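Local coordinates for protein beta-phenylalanine aminotransferase (Variovorax paradoxus, PDB 4AO9) that catalyses the pyridoxal-5'-phosphate-dependent transfer of the amino group of beta-phenylalanine, probably to a keto acid, at residues Ile172-Gly177 against Val223-Pro228; Leu257-Val262 against Leu276-Asp281. One frame throughout, in Å; residues are numbered along the deposited sequence.

Interaction 1. Residues Ile172-Gly177 against Val223-Pro228; sequences IVVFSG and VVLVEP
V173 and V224 stand side by side where two parallel strands of the large domain's central sheet meet, in the fold type I architecture of class-III aminotransferases. V173 N donates to V223 O at 2.9 Å, and V173 O takes the N-H of L225 at 2.8 Å, a bond that is almost straight (177°). Beyond this point the strands part. A water replaces the next direct bond, accepting from F175 N and donating to L225 O.

The F175 side chain packs against V224 and V226. CB leaves the backbone toward 223-228, and chi1 of -60° sets CG anti to the carbonyl carbon, beside the backbone N. CD1 then lies 3.7 Å from V226 CG2 and passes L225 O, which sits at the ring edge near its plane. Next, CE1 meets V224 CG1 at 3.8 Å, again edge-on, and CZ stays close to that same methyl. F242 adds an edge-to-face ring contact.

On the sheet face that carries I172 and V223, the two side chains run alongside each other, CG1 to CG1 at 3.7 Å, beneath L160 of helix 152-167. At the C-terminal end of the strands, G177 O and E227 OE2 are 4.4 Å apart with a water between them. E227 belongs to the PLP pocket; its OE2 accepts from Y179 N and its OE1 from G231 N.

Backbone polarity is thus met by direct bonds deep in the sheet and by water where the strands separate, while hydrocarbon fills both faces and the polar side chains of this contact lie toward the end near the cofactor.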
ATOM      1  N   ILE A 172      12.235 -19.203  -2.359  1.00  7.41           N
ATOM      2  CA  ILE A 172      12.328 -18.233  -1.273  1.00  7.46           C
ATOM      3  C   ILE A 172      12.232 -18.970   0.060  1.00  7.23           C
ATOM      4  O   ILE A 172      11.256 -19.669   0.312  1.00  8.29           O
ATOM      5  CB  ILE A 172      11.190 -17.203  -1.363  1.00  7.14           C
ATOM      6  CG1 ILE A 172      11.268 -16.450  -2.696  1.00  8.13           C
ATOM      7  CG2 ILE A 172      11.244 -16.242  -0.152  1.00  8.02           C
ATOM      8  CD1 ILE A 172      10.031 -15.603  -2.985  1.00  8.46           C
ATOM      9  N   VAL A 173      13.262 -18.848   0.897  1.00  7.21           N
ATOM     10  CA  VAL A 173      13.221 -19.412   2.245  1.00  7.59           C
ATOM     11  C   VAL A 173      12.614 -18.412   3.217  1.00  7.74           C
ATOM     12  O   VAL A 173      13.041 -17.260   3.296  1.00  7.79           O
ATOM     13  CB  VAL A 173      14.635 -19.838   2.709  1.00  7.62           C
ATOM     14  CG1 VAL A 173      14.631 -20.243   4.183  1.00  8.75           C
ATOM     15  CG2 VAL A 173      15.150 -20.982   1.850  1.00  9.70           C
ATOM     16  N   VAL A 174      11.585 -18.872   3.922  1.00  7.71           N
ATOM     17  CA  VAL A 174      10.940 -18.116   4.998  1.00  7.93           C
ATOM     18  C   VAL A 174      10.801 -19.036   6.208  1.00  8.44           C
ATOM     19  O   VAL A 174      11.154 -20.228   6.143  1.00  8.99           O
ATOM     20  CB  VAL A 174       9.543 -17.589   4.574  1.00  7.57           C
ATOM     21  CG1 VAL A 174       9.691 -16.477   3.523  1.00  8.42           C
ATOM     22  CG2 VAL A 174       8.638 -18.731   4.074  1.00  9.45           C
ATOM     23  N   PHE A 175      10.287 -18.497   7.306  1.00  8.07           N
ATOM     24  CA  PHE A 175      10.221 -19.267   8.546  1.00  9.30           C
ATOM     25  C   PHE A 175       8.838 -19.383   9.115  1.00  9.63           C
ATOM     26  O   PHE A 175       8.013 -18.478   8.967  1.00  9.66           O
ATOM     27  CB  PHE A 175      11.262 -18.753   9.552  1.00  9.16           C
ATOM     28  CG  PHE A 175      12.638 -18.868   9.007  1.00  8.57           C
ATOM     29  CD1 PHE A 175      13.160 -17.859   8.198  1.00  9.01           C
ATOM     30  CD2 PHE A 175      13.359 -20.043   9.158  1.00  8.89           C
ATOM     31  CE1 PHE A 175      14.407 -18.010   7.588  1.00  8.49           C
ATOM     32  CE2 PHE A 175      14.605 -20.197   8.568  1.00  9.20           C
ATOM     33  CZ  PHE A 175      15.128 -19.180   7.773  1.00  9.19           C
ATOM     34  N   SER A 176       8.583 -20.540   9.730  1.00 10.61           N
ATOM     35  CA  SER A 176       7.308 -20.815  10.381  1.00 11.54           C
ATOM     36  C   SER A 176       6.972 -19.676  11.333  1.00 10.61           C
ATOM     37  O   SER A 176       7.841 -19.204  12.075  1.00 10.71           O
ATOM     38  CB  SER A 176       7.394 -22.144  11.145  1.00 12.01           C
ATOM     39  OG  SER A 176       8.378 -22.088  12.167  1.00 16.90           O
ATOM     40  N   GLY A 177       5.724 -19.219  11.290  1.00 10.26           N
ATOM     41  CA  GLY A 177       5.296 -18.083  12.103  1.00 10.37           C
ATOM     42  C   GLY A 177       5.643 -16.719  11.525  1.00 10.31           C
ATOM     43  O   GLY A 177       5.225 -15.699  12.063  1.00 10.63           O
ATOM     44  N   VAL A 223      16.601 -16.110  -2.109  1.00  7.39           N
ATOM     45  CA  VAL A 223      16.524 -15.222  -0.965  1.00  8.16           C
ATOM     46  C   VAL A 223      16.102 -15.979   0.279  1.00  7.61           C
ATOM     47  O   VAL A 223      15.340 -16.947   0.205  1.00  7.85           O
ATOM     48  CB  VAL A 223      15.596 -14.001  -1.292  1.00  9.17           C
ATOM     49  CG1 VAL A 223      14.230 -14.446  -1.696  1.00 10.37           C
ATOM     50  CG2 VAL A 223      15.549 -13.005  -0.145  1.00 12.01           C
ATOM     51  N   VAL A 224      16.671 -15.562   1.410  1.00  7.13           N
ATOM     52  CA  VAL A 224      16.237 -15.980   2.739  1.00  7.88           C
ATOM     53  C   VAL A 224      15.641 -14.737   3.377  1.00  8.05           C
ATOM     54  O   VAL A 224      16.337 -13.741   3.528  1.00  8.33           O
ATOM     55  CB  VAL A 224      17.436 -16.484   3.580  1.00  7.78           C
ATOM     56  CG1 VAL A 224      16.959 -16.879   4.979  1.00  9.29           C
ATOM     57  CG2 VAL A 224      18.128 -17.673   2.877  1.00  9.17           C
ATOM     58  N   LEU A 225      14.352 -14.792   3.710  1.00  7.48           N
ATOM     59  CA  LEU A 225      13.625 -13.641   4.265  1.00  7.73           C
ATOM     60  C   LEU A 225      13.234 -13.947   5.703  1.00  7.44           C
ATOM     61  O   LEU A 225      12.613 -14.984   5.978  1.00  8.25           O
ATOM     62  CB  LEU A 225      12.383 -13.335   3.407  1.00  6.93           C
ATOM     63  CG  LEU A 225      11.385 -12.318   3.987  1.00  7.92           C
ATOM     64  CD1 LEU A 225      11.976 -10.926   4.058  1.00  8.92           C
ATOM     65  CD2 LEU A 225      10.100 -12.293   3.159  1.00  8.51           C
ATOM     66  N   VAL A 226      13.623 -13.073   6.630  1.00  7.56           N
ATOM     67  CA  VAL A 226      13.411 -13.349   8.051  1.00  7.41           C
ATOM     68  C   VAL A 226      13.265 -12.072   8.877  1.00  7.31           C
ATOM     69  O   VAL A 226      13.909 -11.048   8.598  1.00  7.46           O
ATOM     70  CB  VAL A 226      14.571 -14.246   8.603  1.00  7.34           C
ATOM     71  CG1 VAL A 226      15.887 -13.469   8.638  1.00  8.74           C
ATOM     72  CG2 VAL A 226      14.244 -14.831   9.991  1.00  8.77           C
ATOM     73  N   GLU A 227      12.421 -12.157   9.904  1.00  6.96           N
ATOM     74  CA  GLU A 227      12.356 -11.134  10.955  1.00  7.85           C
ATOM     75  C   GLU A 227      13.432 -11.427  12.004  1.00  8.14           C
ATOM     76  O   GLU A 227      13.506 -12.552  12.485  1.00  8.32           O
ATOM     77  CB  GLU A 227      10.998 -11.183  11.649  1.00  7.70           C
ATOM     78  CG  GLU A 227       9.789 -10.889  10.734  1.00  7.86           C
ATOM     79  CD  GLU A 227       8.521 -11.475  11.321  1.00  8.79           C
ATOM     80  OE1 GLU A 227       7.875 -10.776  12.141  1.00  8.16           O
ATOM     81  OE2 GLU A 227       8.209 -12.645  10.989  1.00  8.89           O
ATOM     82  N   PRO A 228      14.266 -10.433  12.370  1.00  8.14           N
ATOM     83  CA  PRO A 228      15.274 -10.728  13.421  1.00  9.21           C
ATOM     84  C   PRO A 228      14.650 -10.978  14.802  1.00  9.19           C
ATOM     85  O   PRO A 228      15.305 -11.571  15.669  1.00 10.02           O
ATOM     86  CB  PRO A 228      16.190  -9.504  13.426  1.00  9.77           C
ATOM     87  CG  PRO A 228      15.850  -8.708  12.229  1.00 10.72           C
ATOM     88  CD  PRO A 228      14.525  -9.159  11.673  1.00  8.58           C
TER
HETATM   89  O   HOH W   1      10.315 -15.562   7.539  1.00  6.34           O
HETATM   90  O   HOH W   2       5.840 -13.116  13.096  1.00  8.57           O

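Interaction 2. Residues Leu257-Val262 against Leu276-Asp281. With PLP (pyridoxal-5'-phosphate), chain C.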
ATOM      1  N   LEU A 257      20.252 -12.381   1.645  1.00  7.82           N
ATOM      2  CA  LEU A 257      19.552 -12.372   2.925  1.00  7.71           C
ATOM      3  C   LEU A 257      18.777 -11.074   3.009  1.00  7.46           C
ATOM      4  O   LEU A 257      19.333  -9.999   2.767  1.00  7.77           O
ATOM      5  CB  LEU A 257      20.532 -12.450   4.102  1.00  7.52           C
ATOM      6  CG  LEU A 257      19.985 -12.347   5.527  1.00  8.10           C
ATOM      7  CD1 LEU A 257      19.114 -13.560   5.873  1.00  9.41           C
ATOM      8  CD2 LEU A 257      21.154 -12.217   6.506  1.00  9.12           C
ATOM      9  N   VAL A 258      17.490 -11.179   3.325  1.00  7.32           N
ATOM     10  CA  VAL A 258      16.645  -9.999   3.516  1.00  7.34           C
ATOM     11  C   VAL A 258      16.118 -10.003   4.942  1.00  7.00           C
ATOM     12  O   VAL A 258      15.443 -10.955   5.367  1.00  7.05           O
ATOM     13  CB  VAL A 258      15.472  -9.958   2.505  1.00  7.75           C
ATOM     14  CG1 VAL A 258      14.562  -8.759   2.787  1.00  9.41           C
ATOM     15  CG2 VAL A 258      15.992  -9.934   1.067  1.00  8.89           C
ATOM     16  N   PHE A 259      16.472  -8.961   5.694  1.00  6.90           N
ATOM     17  CA  PHE A 259      15.868  -8.763   7.001  1.00  6.75           C
ATOM     18  C   PHE A 259      14.633  -7.879   6.890  1.00  6.82           C
ATOM     19  O   PHE A 259      14.705  -6.723   6.430  1.00  7.49           O
ATOM     20  CB  PHE A 259      16.844  -8.121   7.991  1.00  7.18           C
ATOM     21  CG  PHE A 259      17.843  -9.071   8.625  1.00  7.50           C
ATOM     22  CD1 PHE A 259      17.509 -10.376   8.990  1.00 10.45           C
ATOM     23  CD2 PHE A 259      19.118  -8.604   8.918  1.00  9.69           C
ATOM     24  CE1 PHE A 259      18.445 -11.212   9.613  1.00 10.58           C
ATOM     25  CE2 PHE A 259      20.067  -9.439   9.526  1.00  9.96           C
ATOM     26  CZ  PHE A 259      19.734 -10.732   9.867  1.00 10.72           C
ATOM     27  N   ASP A 260      13.516  -8.425   7.359  1.00  6.42           N
ATOM     28  CA  ASP A 260      12.294  -7.659   7.514  1.00  6.62           C
ATOM     29  C   ASP A 260      12.378  -6.939   8.856  1.00  6.86           C
ATOM     30  O   ASP A 260      12.162  -7.549   9.903  1.00  7.41           O
ATOM     31  CB  ASP A 260      11.083  -8.606   7.448  1.00  6.68           C
ATOM     32  CG  ASP A 260       9.759  -7.876   7.611  1.00  7.62           C
ATOM     33  OD1 ASP A 260       9.752  -6.723   8.085  1.00  7.44           O
ATOM     34  OD2 ASP A 260       8.722  -8.463   7.263  1.00  7.41           O
ATOM     35  N   GLU A 261      12.713  -5.650   8.804  1.00  7.26           N
ATOM     36  CA  GLU A 261      12.792  -4.823  10.016  1.00  7.31           C
ATOM     37  C   GLU A 261      11.637  -3.835  10.090  1.00  7.83           C
ATOM     38  O   GLU A 261      11.719  -2.801  10.756  1.00  7.90           O
ATOM     39  CB  GLU A 261      14.157  -4.125  10.138  1.00  7.61           C
ATOM     40  CG  GLU A 261      15.333  -5.107  10.285  1.00  8.01           C
ATOM     41  CD  GLU A 261      16.394  -4.598  11.222  1.00 10.76           C
ATOM     42  OE1 GLU A 261      16.169  -4.658  12.442  1.00 13.40           O
ATOM     43  OE2 GLU A 261      17.425  -4.113  10.730  1.00 11.79           O
ATOM     44  N   VAL A 262      10.516  -4.192   9.470  1.00  7.74           N
ATOM     45  CA  VAL A 262       9.330  -3.325   9.562  1.00  7.91           C
ATOM     46  C   VAL A 262       8.996  -3.038  11.026  1.00  9.04           C
ATOM     47  O   VAL A 262       8.664  -1.910  11.377  1.00 10.14           O
ATOM     48  CB  VAL A 262       8.122  -3.922   8.799  1.00  7.20           C
ATOM     49  CG1 VAL A 262       6.822  -3.170   9.132  1.00  8.41           C
ATOM     50  CG2 VAL A 262       8.382  -3.917   7.291  1.00  8.69           C
ATOM     51  N   LEU A 276      22.793  -6.563  16.516  1.00 14.56           N
ATOM     52  CA  LEU A 276      23.273  -7.950  16.464  1.00 14.85           C
ATOM     53  C   LEU A 276      24.548  -8.109  15.643  1.00 14.95           C
ATOM     54  O   LEU A 276      25.238  -9.131  15.746  1.00 16.20           O
ATOM     55  CB  LEU A 276      22.177  -8.871  15.909  1.00 14.79           C
ATOM     56  CG  LEU A 276      20.889  -8.952  16.734  1.00 15.62           C
ATOM     57  CD1 LEU A 276      19.814  -9.722  15.986  1.00 16.75           C
ATOM     58  CD2 LEU A 276      21.144  -9.549  18.137  1.00 18.72           C
ATOM     59  N   GLY A 277      24.849  -7.116  14.808  1.00 14.40           N
ATOM     60  CA  GLY A 277      26.032  -7.146  13.946  1.00 14.39           C
ATOM     61  C   GLY A 277      25.933  -8.097  12.767  1.00 14.08           C
ATOM     62  O   GLY A 277      26.923  -8.716  12.373  1.00 14.83           O
ATOM     63  N   ILE A 278      24.735  -8.226  12.206  1.00 13.02           N
ATOM     64  CA  ILE A 278      24.523  -9.050  11.018  1.00 12.67           C
ATOM     65  C   ILE A 278      23.987  -8.187   9.886  1.00 12.02           C
ATOM     66  O   ILE A 278      22.946  -7.528  10.025  1.00 12.56           O
ATOM     67  CB  ILE A 278      23.579 -10.250  11.286  1.00 12.30           C
ATOM     68  CG1 ILE A 278      24.091 -11.060  12.485  1.00 13.49           C
ATOM     69  CG2 ILE A 278      23.460 -11.132  10.030  1.00 12.15           C
ATOM     70  CD1 ILE A 278      23.104 -12.075  13.025  1.00 14.75           C
ATOM     71  N   ARG A 279      24.705  -8.200   8.769  1.00 12.25           N
ATOM     72  CA  ARG A 279      24.385  -7.373   7.606  1.00 12.47           C
ATOM     73  C   ARG A 279      23.569  -8.164   6.594  1.00 11.59           C
ATOM     74  O   ARG A 279      24.057  -9.147   6.046  1.00 12.02           O
ATOM     75  CB  ARG A 279      25.668  -6.861   6.940  1.00 13.80           C
ATOM     76  CG  ARG A 279      25.443  -6.116   5.618  1.00 17.42           C
ATOM     77  CD  ARG A 279      25.250  -4.626   5.837  1.00 25.12           C
ATOM     78  NE  ARG A 279      26.505  -3.871   5.784  1.00 30.53           N
ATOM     79  CZ  ARG A 279      26.807  -2.944   4.869  1.00 32.02           C
ATOM     80  NH1 ARG A 279      25.952  -2.622   3.908  1.00 34.28           N
ATOM     81  NH2 ARG A 279      27.978  -2.323   4.924  1.00 33.45           N
ATOM     82  N   SER A 280      22.334  -7.735   6.347  1.00  9.48           N
ATOM     83  CA  SER A 280      21.545  -8.303   5.247  1.00  8.89           C
ATOM     84  C   SER A 280      21.805  -7.565   3.933  1.00  8.39           C
ATOM     85  O   SER A 280      22.214  -6.406   3.921  1.00  9.26           O
ATOM     86  CB  SER A 280      20.057  -8.274   5.595  1.00  8.86           C
ATOM     87  OG  SER A 280      19.635  -6.947   5.883  1.00  9.40           O
ATOM     88  N   ASP A 281      21.559  -8.258   2.821  1.00  8.40           N
ATOM     89  CA  ASP A 281      21.691  -7.668   1.492  1.00  7.97           C
ATOM     90  C   ASP A 281      20.616  -6.634   1.186  1.00  7.90           C
ATOM     91  O   ASP A 281      20.886  -5.644   0.498  1.00  7.51           O
ATOM     92  CB  ASP A 281      21.680  -8.764   0.435  1.00  7.84           C
ATOM     93  CG  ASP A 281      22.807  -9.740   0.631  1.00  8.08           C
ATOM     94  OD1 ASP A 281      23.933  -9.422   0.183  1.00 11.31           O
ATOM     95  OD2 ASP A 281      22.578 -10.794   1.252  1.00  8.26           O
TER
HETATM   96  N1  PLP C1267       6.410  -7.169   8.283  1.00  8.34           N
HETATM   97  C2  PLP C1267       6.360  -7.027   9.607  1.00  8.62           C
HETATM   98  C2A PLP C1267       7.465  -7.701  10.423  1.00 10.22           C
HETATM   99  C3  PLP C1267       5.341  -6.276  10.200  1.00 10.24           C
HETATM  100  O3  PLP C1267       5.333  -6.158  11.439  1.00 13.15           O
HETATM  101  C4  PLP C1267       4.342  -5.659   9.429  1.00 10.83           C
HETATM  102  C4A PLP C1267       3.210  -4.802  10.029  1.00 14.84           C
HETATM  103  C5  PLP C1267       4.427  -5.873   8.034  1.00  8.01           C
HETATM  104  C6  PLP C1267       5.470  -6.630   7.501  1.00  8.33           C
HETATM  105  C5A PLP C1267       3.384  -5.275   7.070  1.00  9.58           C
HETATM  106  O4P PLP C1267       3.331  -3.914   6.986  1.00  8.23           O
HETATM  107  P   PLP C1267       1.956  -3.262   6.455  1.00  9.08           P
HETATM  108  O1P PLP C1267       0.840  -3.608   7.513  1.00  9.42           O
HETATM  109  O2P PLP C1267       1.590  -3.899   5.069  1.00  9.24           O
HETATM  110  O3P PLP C1267       2.242  -1.805   6.302  1.00  9.12           O
HETATM  111  O   HOH W   3      18.834  -4.934   8.472  1.00  7.74           O
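D281 OD2 is gripped by L257 N across the contact and by R247 NH1, which forms a salt bridge with it. The 2.8 Å bond from L257 N is nearly straight at 169° and reaches the oxygen on its anti side, slightly out of the carboxylate plane. A weak return bond runs from D281 N to L257 O, so the loop before strand 282-286 clasps the start of strand 256-260.

Farther along, F259 crosses I278 at about a right angle. Its CE2 edge faces I278 O at 3.5 Å, while CZ rests 3.8 Å from I278 CG2. S280 CB presses obliquely on CD2, and L257 CD2 covers one ring face near its rim.

D260, at the strand's end, extends CG anti to the backbone N (chi1 180°), placing OD2 2.8 Å from PLP N1, a hallmark pairing of fold type I PLP enzymes that probably favours protonated N1; H180 and N156 also hold OD2. OD1 accepts from V262 N in an Asx turn; V262 CG1 lies 3.5 Å from PLP C4. With an alanine here, the pyridine nitrogen would probably lose its carboxylate partner and V262 N its Asx-turn acceptor.

With R247 bridging OD2 and R301 bridging OD1, the buried D281 carboxylate probably stays ionised.

Interactions 1 and 2 illustrate how neighbouring strands of one central sheet are held by different means. Both are buried, though interaction 2 reaches the surface at R279, and strands 221-226 and 256-260 run as parallel neighbours between them, with probable hydrogen bonds from V258 N to V224 O and from D260 N to V226 O. Interaction 1 joins strand to strand, so regular backbone bonding and apolar packing dominate. Interaction 2 joins a strand to an irregular loop, where a side-chain carboxylate supplements the sheet's regular bonding and salt bridges probably balance its charge. The C-terminal ends of their strands converge on the cofactor, E227 from 223-228 and D260 and V262 from 257-262.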